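Long-range contacts in fatty acid amide hydrolase (Candida albicans, PDB 6KVR), which probably hydrolyses monocarboxylic acid amides to the carboxylate and ammonium: residues P204-H209 / K417-N422; G170-K175 / H402-L407; P337-L342 / A373-I378; T343-R348 / D461-P466; I48-P53 / H115-C120. One frame throughout, in Å; residues are numbered along the deposited sequence.

From the N terminus, contact 5 closes first: 48-53 meets the end of helix 100-118, shutting a mostly helical loop before any other contact opens. Contact 2 opens at 170-175 and contact 1 at 204-209. Contact 3 opens and closes inside both, bracketing helix 357-372, while contact 4 opens at 343-348 within contact 3 and crosses it. Helices 402-409 and 417-423 then close contacts 2 and 1, which therefore cross each other; contact 4, closing at 461-466, crosses both. Contacts 1 and 2 touch, Thr-206 O meeting Gln-404 NE2, and join loops near the predicted substrate site to consecutive helices. Contacts 3 and 4, on adjacent strands, build one end of the central sheet.

Contact 1: residues P204-H209 / K417-N422; sequences PQTLMH and KLTKWN
The loop after strand 199-201, which carries the predicted substrate-binding residue Leu-207, docks on helix 417-423 through Gln-205, Thr-206, Met-208 and His-209. With its hydroxyl anti to the carbonyl carbon (chi1 -80°), Thr-419 OG1 donates to Gln-205 OE1 at 2.7 Å, in the plane of that amide carbonyl, and accepts from His-209 NE2 at 2.9 Å. The latter hydrogen bond is fairly straight (154° at the hydrogen), with OG1 in the imidazole plane. Leu-418 CB sits over one face of this ring, 3.5 Å from its centroid in a CH-pi contact, and Pro-204 CB lies against the opposite face. Nearby, Asn-422 ND2 makes a weak bond to Thr-206 OG1 (3.2 Å) and donates back to Leu-418 O within its helix. Thr-206 OG1 in turn accepts from Met-208 N, forming an ST turn, and a water links Met-208 O with Leu-418 O. The far end of Gln-205 is claimed by Glu-413, which takes a bond from NE2, while OE1 also accepts from Thr-416 N. Chemically, hydrogen bonds running from imidazole N-H through threonine hydroxyl to amide oxygen fix the hydroxyl proton, and those at both ends of the amide are consistent with its modelled orientation.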
# COMPACT_ATOMS: atom_id res chain seq x y z
N PRO A 204 -4.19 -6.47 -26.08
CA PRO A 204 -4.47 -7.89 -26.34
C PRO A 204 -5.65 -8.40 -25.53
O PRO A 204 -5.99 -7.87 -24.47
CB PRO A 204 -3.18 -8.58 -25.91
CG PRO A 204 -2.65 -7.64 -24.81
CD PRO A 204 -2.92 -6.27 -25.37
N GLN A 205 -6.28 -9.46 -26.05
CA GLN A 205 -7.16 -10.29 -25.25
C GLN A 205 -6.45 -10.79 -23.99
O GLN A 205 -5.32 -11.29 -24.06
CB GLN A 205 -7.63 -11.46 -26.12
CG GLN A 205 -8.40 -12.57 -25.43
CD GLN A 205 -8.42 -13.84 -26.29
OE1 GLN A 205 -7.42 -14.56 -26.37
NE2 GLN A 205 -9.54 -14.09 -26.93
N THR A 206 -7.12 -10.64 -22.84
CA THR A 206 -6.73 -10.94 -21.45
C THR A 206 -5.84 -9.85 -20.85
O THR A 206 -5.64 -9.85 -19.63
CB THR A 206 -6.00 -12.29 -21.23
OG1 THR A 206 -4.63 -12.21 -21.65
CG2 THR A 206 -6.70 -13.45 -21.95
N LEU A 207 -5.32 -8.91 -21.65
CA LEU A 207 -4.41 -7.86 -21.18
C LEU A 207 -3.11 -8.43 -20.61
O LEU A 207 -2.44 -7.77 -19.84
CB LEU A 207 -5.06 -6.97 -20.11
CG LEU A 207 -6.43 -6.40 -20.47
CD1 LEU A 207 -6.93 -5.45 -19.37
CD2 LEU A 207 -6.36 -5.71 -21.81
N MSE A 208 -2.77 -9.66 -20.95
CA MSE A 208 -1.56 -10.29 -20.43
C MSE A 208 -0.70 -10.84 -21.57
O MSE A 208 -0.29 -12.00 -21.56
CB MSE A 208 -1.95 -11.42 -19.44
CG MSE A 208 -2.69 -10.93 -18.19
SE MSE A 208 -1.39 -9.86 -17.11
CE MSE A 208 -0.44 -11.42 -16.29
N HIS A 209 -0.47 -9.99 -22.57
CA HIS A 209 0.56 -10.21 -23.57
C HIS A 209 1.48 -9.00 -23.61
O HIS A 209 1.04 -7.85 -23.45
CB HIS A 209 0.03 -10.36 -25.04
CG HIS A 209 -1.14 -11.29 -25.22
ND1 HIS A 209 -1.59 -11.65 -26.47
CD2 HIS A 209 -1.94 -11.92 -24.33
CE1 HIS A 209 -2.62 -12.46 -26.35
NE2 HIS A 209 -2.87 -12.64 -25.06
N LYS A 417 -3.11 -17.21 -29.27
CA LYS A 417 -1.92 -18.00 -28.95
C LYS A 417 -1.24 -17.53 -27.66
O LYS A 417 -0.93 -18.34 -26.78
CB LYS A 417 -0.92 -17.93 -30.12
CG LYS A 417 0.40 -18.64 -29.82
CD LYS A 417 1.43 -18.43 -30.91
CE LYS A 417 2.83 -18.70 -30.35
NZ LYS A 417 3.87 -18.24 -31.28
N LEU A 418 -0.99 -16.23 -27.54
CA LEU A 418 -0.32 -15.79 -26.31
C LEU A 418 -1.26 -15.77 -25.12
O LEU A 418 -0.78 -15.61 -23.99
CB LEU A 418 0.33 -14.41 -26.52
CG LEU A 418 1.56 -14.47 -27.43
CD1 LEU A 418 2.32 -13.14 -27.52
CD2 LEU A 418 2.51 -15.62 -27.02
N THR A 419 -2.56 -15.96 -25.33
CA THR A 419 -3.50 -16.10 -24.22
C THR A 419 -3.36 -17.48 -23.59
O THR A 419 -3.27 -17.60 -22.36
CB THR A 419 -4.93 -15.86 -24.70
OG1 THR A 419 -5.17 -14.45 -24.81
CG2 THR A 419 -5.95 -16.45 -23.75
N LYS A 420 -3.33 -18.52 -24.43
CA LYS A 420 -2.97 -19.86 -23.97
C LYS A 420 -1.64 -19.83 -23.21
O LYS A 420 -1.48 -20.49 -22.19
CB LYS A 420 -2.87 -20.80 -25.18
CG LYS A 420 -4.17 -20.93 -25.99
CD LYS A 420 -3.98 -21.86 -27.20
CE LYS A 420 -5.30 -22.24 -27.85
NZ LYS A 420 -5.12 -23.05 -29.10
N TRP A 421 -0.69 -19.04 -23.71
CA TRP A 421 0.61 -18.94 -23.05
C TRP A 421 0.47 -18.40 -21.62
O TRP A 421 0.99 -19.01 -20.67
CB TRP A 421 1.53 -18.05 -23.91
CG TRP A 421 2.86 -17.81 -23.30
CD1 TRP A 421 3.28 -16.67 -22.68
CD2 TRP A 421 3.95 -18.74 -23.21
NE1 TRP A 421 4.57 -16.82 -22.22
CE2 TRP A 421 5.00 -18.09 -22.53
CE3 TRP A 421 4.14 -20.06 -23.64
CZ2 TRP A 421 6.23 -18.71 -22.28
CZ3 TRP A 421 5.36 -20.67 -23.39
CH2 TRP A 421 6.39 -20.00 -22.71
N ASN A 422 -0.20 -17.25 -21.44
CA ASN A 422 -0.21 -16.66 -20.10
C ASN A 422 -1.17 -17.38 -19.16
O ASN A 422 -0.98 -17.32 -17.94
CB ASN A 422 -0.54 -15.16 -20.16
CG ASN A 422 -2.02 -14.88 -20.30
OD1 ASN A 422 -2.81 -15.01 -19.34
ND2 ASN A 422 -2.42 -14.47 -21.49
O HOH W 1 1.28 -13.70 -23.08

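Contact 2: residues G170-K175 / H402-L407; sequences GGYVSK and HMQRKL
Tyr-172 meets helix 402-409 in two ways, with Gln-404 at the edge of its ring and Leu-407 over a face. The phenol OH donates to Gln-404 OE1 in a very short bond of 2.5 Å; that oxygen lies near the ring plane, yet the amide itself is turned 53° from it. A bend in the glutamine chain at chi2 (-79°) brings the amide across to the hydroxyl, and NE2 donates to Thr-206 O. Leu-407 CB stands 3.8 Å from the ring centroid in a CH-pi contact, offset toward the rim beside Tyr-172 CD1. Two residues along the loop, Ser-174 OG donates to Leu-407 O at 2.8 Å, approaching a lone pair of that carbonyl within its plane, and a water that accepts from Ser-174 N lies within bonding distance of the same oxygen. Lys-175 contributes aliphatic contact, its CE 3.6 Å from Leu-407 CD2. The loop between strand 155-158 and helix 185-192 is thus held against helix 402-409, while Val-173 of the same loop packs on helix 20-40.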
# COMPACT_ATOMS: atom_id res chain seq x y z
N GLY A 170 -12.06 -3.89 -22.43
CA GLY A 170 -10.79 -4.40 -21.94
C GLY A 170 -10.25 -5.59 -22.71
O GLY A 170 -9.52 -6.42 -22.13
N GLY A 171 -10.61 -5.72 -23.99
CA GLY A 171 -10.23 -6.85 -24.80
C GLY A 171 -11.12 -8.08 -24.68
O GLY A 171 -10.86 -9.08 -25.38
N TYR A 172 -12.15 -8.06 -23.83
CA TYR A 172 -13.03 -9.21 -23.63
C TYR A 172 -14.29 -9.01 -24.46
O TYR A 172 -14.99 -7.99 -24.29
CB TYR A 172 -13.39 -9.39 -22.16
CG TYR A 172 -12.21 -9.65 -21.24
CD1 TYR A 172 -11.63 -10.92 -21.15
CD2 TYR A 172 -11.67 -8.63 -20.46
CE1 TYR A 172 -10.56 -11.16 -20.30
CE2 TYR A 172 -10.60 -8.86 -19.63
CZ TYR A 172 -10.04 -10.13 -19.55
OH TYR A 172 -8.98 -10.36 -18.71
N VAL A 173 -14.59 -9.95 -25.35
CA VAL A 173 -15.78 -9.78 -26.19
C VAL A 173 -17.04 -9.78 -25.33
O VAL A 173 -17.97 -9.00 -25.57
CB VAL A 173 -15.83 -10.85 -27.29
CG1 VAL A 173 -17.24 -10.93 -27.90
CG2 VAL A 173 -14.79 -10.52 -28.36
N SER A 174 -17.05 -10.61 -24.27
CA SER A 174 -18.18 -10.63 -23.35
C SER A 174 -18.50 -9.25 -22.80
O SER A 174 -19.65 -9.00 -22.43
CB SER A 174 -17.90 -11.60 -22.21
OG SER A 174 -16.91 -11.06 -21.33
N LYS A 175 -17.54 -8.32 -22.77
CA LYS A 175 -17.77 -6.99 -22.23
C LYS A 175 -18.08 -5.95 -23.30
O LYS A 175 -18.12 -4.75 -23.00
CB LYS A 175 -16.55 -6.54 -21.42
CG LYS A 175 -16.32 -7.35 -20.16
CD LYS A 175 -17.21 -6.77 -19.06
CE LYS A 175 -17.48 -7.74 -17.94
NZ LYS A 175 -17.97 -6.94 -16.78
N HIS A 402 -9.60 -18.08 -12.39
CA HIS A 402 -11.04 -17.94 -12.20
C HIS A 402 -11.62 -16.74 -12.94
O HIS A 402 -12.60 -16.87 -13.68
CB HIS A 402 -11.38 -17.80 -10.72
CG HIS A 402 -12.77 -17.31 -10.49
ND1 HIS A 402 -13.88 -18.11 -10.69
CD2 HIS A 402 -13.24 -16.09 -10.13
CE1 HIS A 402 -14.97 -17.41 -10.44
NE2 HIS A 402 -14.61 -16.18 -10.10
N MSE A 403 -11.07 -15.55 -12.70
CA MSE A 403 -11.61 -14.35 -13.36
C MSE A 403 -11.36 -14.30 -14.88
O MSE A 403 -12.27 -13.91 -15.64
CB MSE A 403 -11.05 -13.08 -12.73
CG MSE A 403 -11.88 -11.86 -13.10
SE MSE A 403 -13.71 -11.94 -12.40
CE MSE A 403 -13.28 -11.36 -10.58
N GLN A 404 -10.15 -14.64 -15.32
CA GLN A 404 -9.90 -14.69 -16.77
C GLN A 404 -10.87 -15.66 -17.44
O GLN A 404 -11.45 -15.35 -18.49
CB GLN A 404 -8.45 -15.09 -17.05
CG GLN A 404 -7.39 -14.05 -16.68
CD GLN A 404 -7.25 -12.92 -17.71
OE1 GLN A 404 -8.15 -12.67 -18.52
NE2 GLN A 404 -6.12 -12.21 -17.66
N ARG A 405 -11.06 -16.85 -16.84
CA ARG A 405 -11.98 -17.83 -17.43
C ARG A 405 -13.42 -17.32 -17.45
O ARG A 405 -14.13 -17.51 -18.44
CB ARG A 405 -11.89 -19.16 -16.67
CG ARG A 405 -12.49 -20.36 -17.42
CD ARG A 405 -12.02 -21.68 -16.84
NE ARG A 405 -12.21 -21.70 -15.39
CZ ARG A 405 -11.23 -21.60 -14.51
NH1 ARG A 405 -9.96 -21.56 -14.88
NH2 ARG A 405 -11.52 -21.51 -13.21
N LYS A 406 -13.87 -16.65 -16.38
CA LYS A 406 -15.22 -16.12 -16.38
C LYS A 406 -15.42 -15.09 -17.48
O LYS A 406 -16.43 -15.11 -18.19
CB LYS A 406 -15.56 -15.50 -15.03
CG LYS A 406 -16.98 -14.98 -14.97
CD LYS A 406 -17.05 -13.66 -14.22
CE LYS A 406 -17.16 -13.88 -12.73
NZ LYS A 406 -18.40 -14.64 -12.38
N LEU A 407 -14.46 -14.17 -17.64
CA LEU A 407 -14.63 -13.13 -18.66
C LEU A 407 -14.50 -13.70 -20.07
O LEU A 407 -15.17 -13.22 -20.99
CB LEU A 407 -13.63 -12.00 -18.44
CG LEU A 407 -13.85 -11.24 -17.12
CD1 LEU A 407 -12.54 -10.66 -16.63
CD2 LEU A 407 -14.90 -10.13 -17.30
O HOH W 2 -15.09 -12.82 -23.70

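Contact 3: residues P337-L342 / A373-I378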
# COMPACT_ATOMS: atom_id res chain seq x y z
N PRO A 337 20.21 16.11 -12.12
CA PRO A 337 21.56 15.90 -11.59
C PRO A 337 22.60 15.89 -12.70
O PRO A 337 22.29 15.74 -13.88
CB PRO A 337 21.45 14.53 -10.93
CG PRO A 337 20.50 13.80 -11.85
CD PRO A 337 19.47 14.84 -12.23
N LYS A 338 23.85 16.06 -12.29
CA LYS A 338 24.98 15.89 -13.19
C LYS A 338 25.33 14.41 -13.27
O LYS A 338 25.31 13.70 -12.26
CB LYS A 338 26.19 16.69 -12.70
CG LYS A 338 25.87 18.07 -12.17
CD LYS A 338 27.13 18.85 -11.83
CE LYS A 338 26.85 19.89 -10.74
NZ LYS A 338 28.04 20.77 -10.51
N ILE A 339 25.65 13.95 -14.49
CA ILE A 339 25.98 12.53 -14.68
C ILE A 339 27.07 12.10 -13.72
O ILE A 339 27.05 10.98 -13.19
CB ILE A 339 26.38 12.27 -16.14
CG1 ILE A 339 25.23 12.60 -17.09
CG2 ILE A 339 26.77 10.81 -16.31
CD1 ILE A 339 24.05 11.65 -16.98
N GLY A 340 28.04 12.99 -13.47
CA GLY A 340 29.14 12.67 -12.56
C GLY A 340 28.73 12.51 -11.11
O GLY A 340 29.55 12.06 -10.31
N ASP A 341 27.49 12.84 -10.77
CA ASP A 341 26.98 12.64 -9.42
C ASP A 341 26.27 11.29 -9.23
O ASP A 341 25.92 10.97 -8.09
CB ASP A 341 26.01 13.77 -9.06
CG ASP A 341 26.71 15.12 -8.87
OD1 ASP A 341 26.13 16.16 -9.25
OD2 ASP A 341 27.85 15.14 -8.35
N LEU A 342 26.08 10.50 -10.30
CA LEU A 342 25.24 9.31 -10.26
C LEU A 342 26.06 8.04 -10.05
O LEU A 342 27.16 7.89 -10.60
CB LEU A 342 24.44 9.17 -11.56
CG LEU A 342 23.53 10.32 -12.00
CD1 LEU A 342 23.25 10.28 -13.48
CD2 LEU A 342 22.22 10.31 -11.23
N ALA A 373 31.19 10.28 -18.95
CA ALA A 373 30.73 11.52 -18.35
C ALA A 373 30.97 11.57 -16.84
O ALA A 373 30.54 12.53 -16.19
CB ALA A 373 29.25 11.74 -18.66
N GLY A 374 31.64 10.56 -16.28
CA GLY A 374 32.03 10.57 -14.88
C GLY A 374 31.17 9.79 -13.89
O GLY A 374 31.34 9.98 -12.67
N ALA A 375 30.28 8.91 -14.34
CA ALA A 375 29.42 8.19 -13.41
C ALA A 375 30.13 6.98 -12.83
O ALA A 375 30.86 6.27 -13.52
CB ALA A 375 28.12 7.74 -14.10
N LYS A 376 29.92 6.75 -11.54
CA LYS A 376 30.34 5.50 -10.92
C LYS A 376 29.38 4.40 -11.36
O LYS A 376 28.18 4.46 -11.07
CB LYS A 376 30.37 5.64 -9.40
CG LYS A 376 30.89 4.42 -8.63
CD LYS A 376 30.56 4.56 -7.14
CE LYS A 376 31.47 3.75 -6.22
NZ LYS A 376 31.34 2.27 -6.38
N ILE A 377 29.89 3.40 -12.07
CA ILE A 377 29.08 2.27 -12.50
C ILE A 377 29.51 1.04 -11.70
O ILE A 377 30.70 0.86 -11.39
CB ILE A 377 29.16 1.99 -14.01
CG1 ILE A 377 30.49 1.37 -14.38
CG2 ILE A 377 28.90 3.26 -14.84
CD1 ILE A 377 30.33 0.27 -15.41
N ILE A 378 28.53 0.22 -11.34
CA ILE A 378 28.74 -1.04 -10.64
C ILE A 378 28.20 -2.14 -11.54
O ILE A 378 27.06 -2.04 -12.01
CB ILE A 378 28.02 -1.05 -9.27
CG1 ILE A 378 28.59 0.02 -8.34
CG2 ILE A 378 28.07 -2.43 -8.64
CD1 ILE A 378 27.82 0.15 -7.04
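Ile-339 leads this contact, its CB lying 3.9 Å from Ala-373 CB. Beyond it the side chain forks. The CG2 methyl, anti to the backbone N, drops between two alanines, 3.5 Å from Ala-373 CB and 4.0 Å from Ala-375 CB. The other branch, CG1 and its terminal CD1, leads away from both; the side chain also packs on Ala-561 and Ile-562 of helix 552-565 and on Leu-370 of helix 357-372. Ala-375 CB rests 3.5 Å from Ile-339 O and 3.6 Å from Leu-342 O. Where the CA atoms of the two segments are nearest, glycine faces glycine: Gly-340 CA approaches Gly-374 O at 3.5 Å in a CA-H...O contact. Gly-374, with positive phi (100°), ends helix 357-372 in a Schellman motif, a conformation in which a side chain would crowd the preceding carbonyl oxygen. Two residues further, Lys-376 N gives a weak bond to Leu-342 O at 3.1 Å, just where the two segments become sheet neighbours. Parallel strands 343-346 and 376-379, adjacent in the sheet and joined through helix 357-372, make this a beta-alpha-beta crossover, and the contact sits where the chain leaves the helix for its second strand.

Contact 4: residues T343-R348 / D461-P466; sequences TVAIIR and DFILSP
Leu-464 and Ala-345 carry the strongest bonds of this parallel strand pair in the central amidase sheet. Leu-464 N donates to Ala-345 O at 2.8 Å, and Ile-347 N reaches Leu-464 O at 2.8 Å; Ala-345 N to Phe-462 O, at 2.9 Å, extends the ladder. At its start Asp-461 clasps Thr-343: OD2 takes the backbone N-H of Thr-343 at 2.9 Å through its anti lone pair (163° at the hydrogen), while Asp-461 N donates back to Thr-343 O at 3.0 Å. Phe-462 N adds a weak bond to that same carbonyl, and a water links OD2 with Thr-343 OG1. The strands are twisted 34° against each other.

Val-344, Ile-346, Phe-462 and Leu-464 share one face. Leu-464, with CG anti to its N (chi1 178°), lies beside Ile-346 and points the same way; Ile-346 CD1 and Val-344 CG1 both pack on Leu-464 CB. Helix 357-372 backs this side through Val-366 and Val-367, and Phe-462 turns to helix 552-565. Ala-345 and Ile-463 occupy the other face, where Ile-347 CD1 meets Ile-463 CG2 at 3.8 Å and Trp-487 of helix 482-490 packs on Ile-347 and Ile-463. At Pro-466, which has no N-H, the ladder gives way to a carbon contact: its CD lies 3.3 Å from Ile-347 O.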
# COMPACT_ATOMS: atom_id res chain seq x y z
N THR A 343 25.51 7.12 -9.27
CA THR A 343 26.01 5.75 -9.18
C THR A 343 24.98 4.82 -9.82
O THR A 343 23.81 4.82 -9.41
CB THR A 343 26.29 5.35 -7.73
OG1 THR A 343 27.24 6.26 -7.17
CG2 THR A 343 26.84 3.93 -7.65
N VAL A 344 25.38 4.07 -10.83
CA VAL A 344 24.46 3.26 -11.62
C VAL A 344 24.92 1.80 -11.60
O VAL A 344 26.04 1.50 -12.02
CB VAL A 344 24.34 3.77 -13.07
CG1 VAL A 344 23.24 3.01 -13.79
CG2 VAL A 344 24.05 5.26 -13.10
N ALA A 345 24.06 0.91 -11.11
CA ALA A 345 24.29 -0.52 -11.22
C ALA A 345 23.74 -1.03 -12.55
O ALA A 345 22.64 -0.65 -12.97
CB ALA A 345 23.65 -1.26 -10.04
N ILE A 346 24.50 -1.89 -13.21
CA ILE A 346 24.19 -2.34 -14.56
C ILE A 346 23.82 -3.81 -14.51
O ILE A 346 24.56 -4.62 -13.95
CB ILE A 346 25.37 -2.12 -15.53
CG1 ILE A 346 25.94 -0.71 -15.36
CG2 ILE A 346 24.92 -2.35 -16.99
CD1 ILE A 346 24.96 0.40 -15.74
N ILE A 347 22.69 -4.16 -15.12
CA ILE A 347 22.32 -5.55 -15.33
C ILE A 347 22.60 -5.86 -16.80
O ILE A 347 21.89 -5.37 -17.68
CB ILE A 347 20.85 -5.82 -14.95
CG1 ILE A 347 20.67 -5.71 -13.43
CG2 ILE A 347 20.39 -7.20 -15.43
CD1 ILE A 347 19.23 -5.90 -12.96
N ARG A 348 23.65 -6.63 -17.06
CA ARG A 348 23.94 -7.08 -18.43
C ARG A 348 23.16 -8.32 -18.82
O ARG A 348 23.00 -8.59 -20.02
CB ARG A 348 25.43 -7.38 -18.60
CG ARG A 348 26.35 -6.32 -18.05
CD ARG A 348 26.77 -5.40 -19.15
NE ARG A 348 27.78 -4.44 -18.72
CZ ARG A 348 28.46 -3.68 -19.57
NH1 ARG A 348 28.28 -3.79 -20.87
NH2 ARG A 348 29.32 -2.78 -19.09
N ASP A 461 22.21 4.82 -6.87
CA ASP A 461 21.07 5.65 -7.23
C ASP A 461 20.07 4.93 -8.15
O ASP A 461 18.86 5.04 -7.94
CB ASP A 461 21.53 6.94 -7.92
CG ASP A 461 22.39 7.82 -7.02
OD1 ASP A 461 21.86 8.39 -6.06
OD2 ASP A 461 23.61 7.95 -7.30
N PHE A 462 20.55 4.23 -9.18
CA PHE A 462 19.65 3.63 -10.17
C PHE A 462 20.21 2.32 -10.69
O PHE A 462 21.41 2.05 -10.61
CB PHE A 462 19.40 4.56 -11.36
CG PHE A 462 18.95 5.93 -10.96
CD1 PHE A 462 17.63 6.15 -10.56
CD2 PHE A 462 19.84 6.99 -10.94
CE1 PHE A 462 17.21 7.42 -10.17
CE2 PHE A 462 19.42 8.26 -10.54
CZ PHE A 462 18.10 8.47 -10.16
N ILE A 463 19.31 1.50 -11.23
CA ILE A 463 19.68 0.24 -11.88
C ILE A 463 19.32 0.37 -13.35
O ILE A 463 18.19 0.76 -13.70
CB ILE A 463 18.99 -0.96 -11.20
CG1 ILE A 463 19.35 -0.97 -9.71
CG2 ILE A 463 19.44 -2.28 -11.83
CD1 ILE A 463 18.69 -2.06 -8.92
N LEU A 464 20.29 0.09 -14.21
CA LEU A 464 20.12 0.16 -15.66
C LEU A 464 20.11 -1.27 -16.18
O LEU A 464 20.96 -2.08 -15.78
CB LEU A 464 21.24 0.96 -16.31
CG LEU A 464 21.25 1.09 -17.84
CD1 LEU A 464 20.01 1.80 -18.34
CD2 LEU A 464 22.51 1.84 -18.33
N SER A 465 19.15 -1.59 -17.05
CA SER A 465 18.96 -2.98 -17.43
C SER A 465 18.21 -3.02 -18.77
O SER A 465 17.58 -2.02 -19.16
CB SER A 465 18.18 -3.74 -16.35
OG SER A 465 16.83 -3.30 -16.34
N PRO A 466 18.24 -4.16 -19.47
CA PRO A 466 17.42 -4.31 -20.67
C PRO A 466 15.94 -4.26 -20.33
O PRO A 466 15.54 -4.42 -19.18
CB PRO A 466 17.81 -5.70 -21.21
CG PRO A 466 19.11 -6.06 -20.48
CD PRO A 466 18.98 -5.39 -19.15
O HOH W 3 25.91 9.03 -6.33

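Contact 5: residues I48-P53 / H115-C120; sequences IELPKP and HQFTNC
Ile-48 and Gln-116 bridge two backbones that stay well apart, their CA atoms 8.1 Å from each other. Ile-48 is extended, in a loop without regular structure, whereas Gln-116 is in the last turn of helix 100-118, which breaks at Asn-119 with positive phi (65°). The glutamine chain runs out straight beyond CG and pairs its amide with the backbone N-H and C=O of Ile-48: NE2 donates to Ile-48 O at 2.6 Å, and OE1 takes a weak bond from Ile-48 N at 3.1 Å. The carbonyl oxygen lies close to the amide plane, and the bond from NE2 is fairly straight at 163°. In this way the linker between helices 20-40 and 54-59 is fastened to the end of helix 100-118. Beside the amide, Leu-50 and Phe-117 run antiparallel, side by side. CD2 of Leu-50 makes a CH-pi contact over one face of the Phe-117 ring, 3.9 Å from its centroid, offset toward CZ and CE1. Phe-117 also touches Ala-64 and Tyr-67 of helix 64-70, and Pro-51 packs on the same Tyr-67.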
# COMPACT_ATOMS: atom_id res chain seq x y z
N ILE A 48 -4.83 8.10 -46.68
CA ILE A 48 -3.88 8.12 -47.78
C ILE A 48 -3.97 6.79 -48.53
O ILE A 48 -4.49 5.80 -48.02
CB ILE A 48 -2.46 8.43 -47.23
CG1 ILE A 48 -2.24 9.95 -47.21
CG2 ILE A 48 -1.34 7.61 -47.89
CD1 ILE A 48 -0.92 10.35 -46.70
N GLU A 49 -3.53 6.80 -49.79
CA GLU A 49 -3.39 5.58 -50.57
C GLU A 49 -2.04 4.95 -50.24
O GLU A 49 -0.99 5.57 -50.46
CB GLU A 49 -3.50 5.88 -52.07
CG GLU A 49 -4.92 5.74 -52.60
CD GLU A 49 -5.20 6.55 -53.87
OE1 GLU A 49 -4.33 6.61 -54.78
OE2 GLU A 49 -6.30 7.14 -53.94
N LEU A 50 -2.07 3.73 -49.69
CA LEU A 50 -0.86 3.09 -49.22
C LEU A 50 0.09 2.78 -50.39
O LEU A 50 -0.36 2.52 -51.51
CB LEU A 50 -1.20 1.82 -48.46
CG LEU A 50 -1.87 2.04 -47.09
CD1 LEU A 50 -2.26 0.72 -46.43
CD2 LEU A 50 -0.95 2.85 -46.19
N PRO A 51 1.40 2.83 -50.15
CA PRO A 51 2.34 2.54 -51.25
C PRO A 51 2.24 1.12 -51.77
O PRO A 51 2.47 0.89 -52.96
CB PRO A 51 3.72 2.82 -50.61
CG PRO A 51 3.48 2.81 -49.13
CD PRO A 51 2.09 3.31 -48.94
N LYS A 52 1.91 0.16 -50.92
CA LYS A 52 1.55 -1.21 -51.29
C LYS A 52 0.45 -1.66 -50.34
O LYS A 52 0.22 -1.00 -49.31
CB LYS A 52 2.75 -2.17 -51.20
CG LYS A 52 4.03 -1.76 -51.89
CD LYS A 52 4.86 -3.03 -52.18
CE LYS A 52 6.36 -2.77 -52.16
NZ LYS A 52 6.80 -2.16 -50.88
N PRO A 53 -0.25 -2.76 -50.63
CA PRO A 53 -1.17 -3.32 -49.64
C PRO A 53 -0.47 -3.50 -48.30
O PRO A 53 0.74 -3.73 -48.23
CB PRO A 53 -1.57 -4.66 -50.26
CG PRO A 53 -1.51 -4.39 -51.74
CD PRO A 53 -0.34 -3.45 -51.93
N HIS A 115 -2.99 5.01 -37.37
CA HIS A 115 -3.90 3.86 -37.45
C HIS A 115 -3.82 3.16 -38.80
O HIS A 115 -3.86 1.92 -38.86
CB HIS A 115 -5.34 4.29 -37.18
CG HIS A 115 -6.31 3.15 -37.22
ND1 HIS A 115 -6.28 2.12 -36.31
CD2 HIS A 115 -7.30 2.85 -38.09
CE1 HIS A 115 -7.23 1.25 -36.59
NE2 HIS A 115 -7.86 1.66 -37.68
N GLN A 116 -3.76 3.93 -39.89
CA GLN A 116 -3.75 3.32 -41.22
C GLN A 116 -2.54 2.42 -41.42
O GLN A 116 -2.63 1.39 -42.10
CB GLN A 116 -3.78 4.42 -42.29
CG GLN A 116 -4.65 4.08 -43.47
CD GLN A 116 -4.34 4.92 -44.70
OE1 GLN A 116 -3.86 6.05 -44.60
NE2 GLN A 116 -4.59 4.35 -45.87
N PHE A 117 -1.42 2.75 -40.78
CA PHE A 117 -0.22 1.93 -40.89
C PHE A 117 -0.09 0.89 -39.78
O PHE A 117 0.26 -0.25 -40.05
CB PHE A 117 1.02 2.83 -40.91
CG PHE A 117 1.26 3.51 -42.24
CD1 PHE A 117 1.98 2.88 -43.25
CD2 PHE A 117 0.76 4.79 -42.48
CE1 PHE A 117 2.20 3.51 -44.47
CE2 PHE A 117 0.98 5.43 -43.69
CZ PHE A 117 1.70 4.78 -44.69
N THR A 118 -0.36 1.26 -38.51
CA THR A 118 -0.08 0.36 -37.41
C THR A 118 -1.29 -0.37 -36.84
O THR A 118 -1.10 -1.35 -36.11
CB THR A 118 0.60 1.12 -36.26
OG1 THR A 118 -0.32 2.10 -35.75
CG2 THR A 118 1.88 1.79 -36.75
N ASN A 119 -2.52 0.06 -37.15
CA ASN A 119 -3.74 -0.55 -36.61
C ASN A 119 -3.82 -0.37 -35.09
O ASN A 119 -4.27 -1.25 -34.36
CB ASN A 119 -3.86 -2.03 -37.00
CG ASN A 119 -5.26 -2.60 -36.80
OD1 ASN A 119 -6.26 -1.96 -37.14
ND2 ASN A 119 -5.34 -3.81 -36.23
N CYS A 120 -3.40 0.80 -34.62
CA CYS A 120 -3.26 1.09 -33.21
C CYS A 120 -4.55 1.55 -32.51
O CYS A 120 -4.58 1.57 -31.28
CB CYS A 120 -2.17 2.16 -33.01
SG CYS A 120 -2.55 3.69 -33.87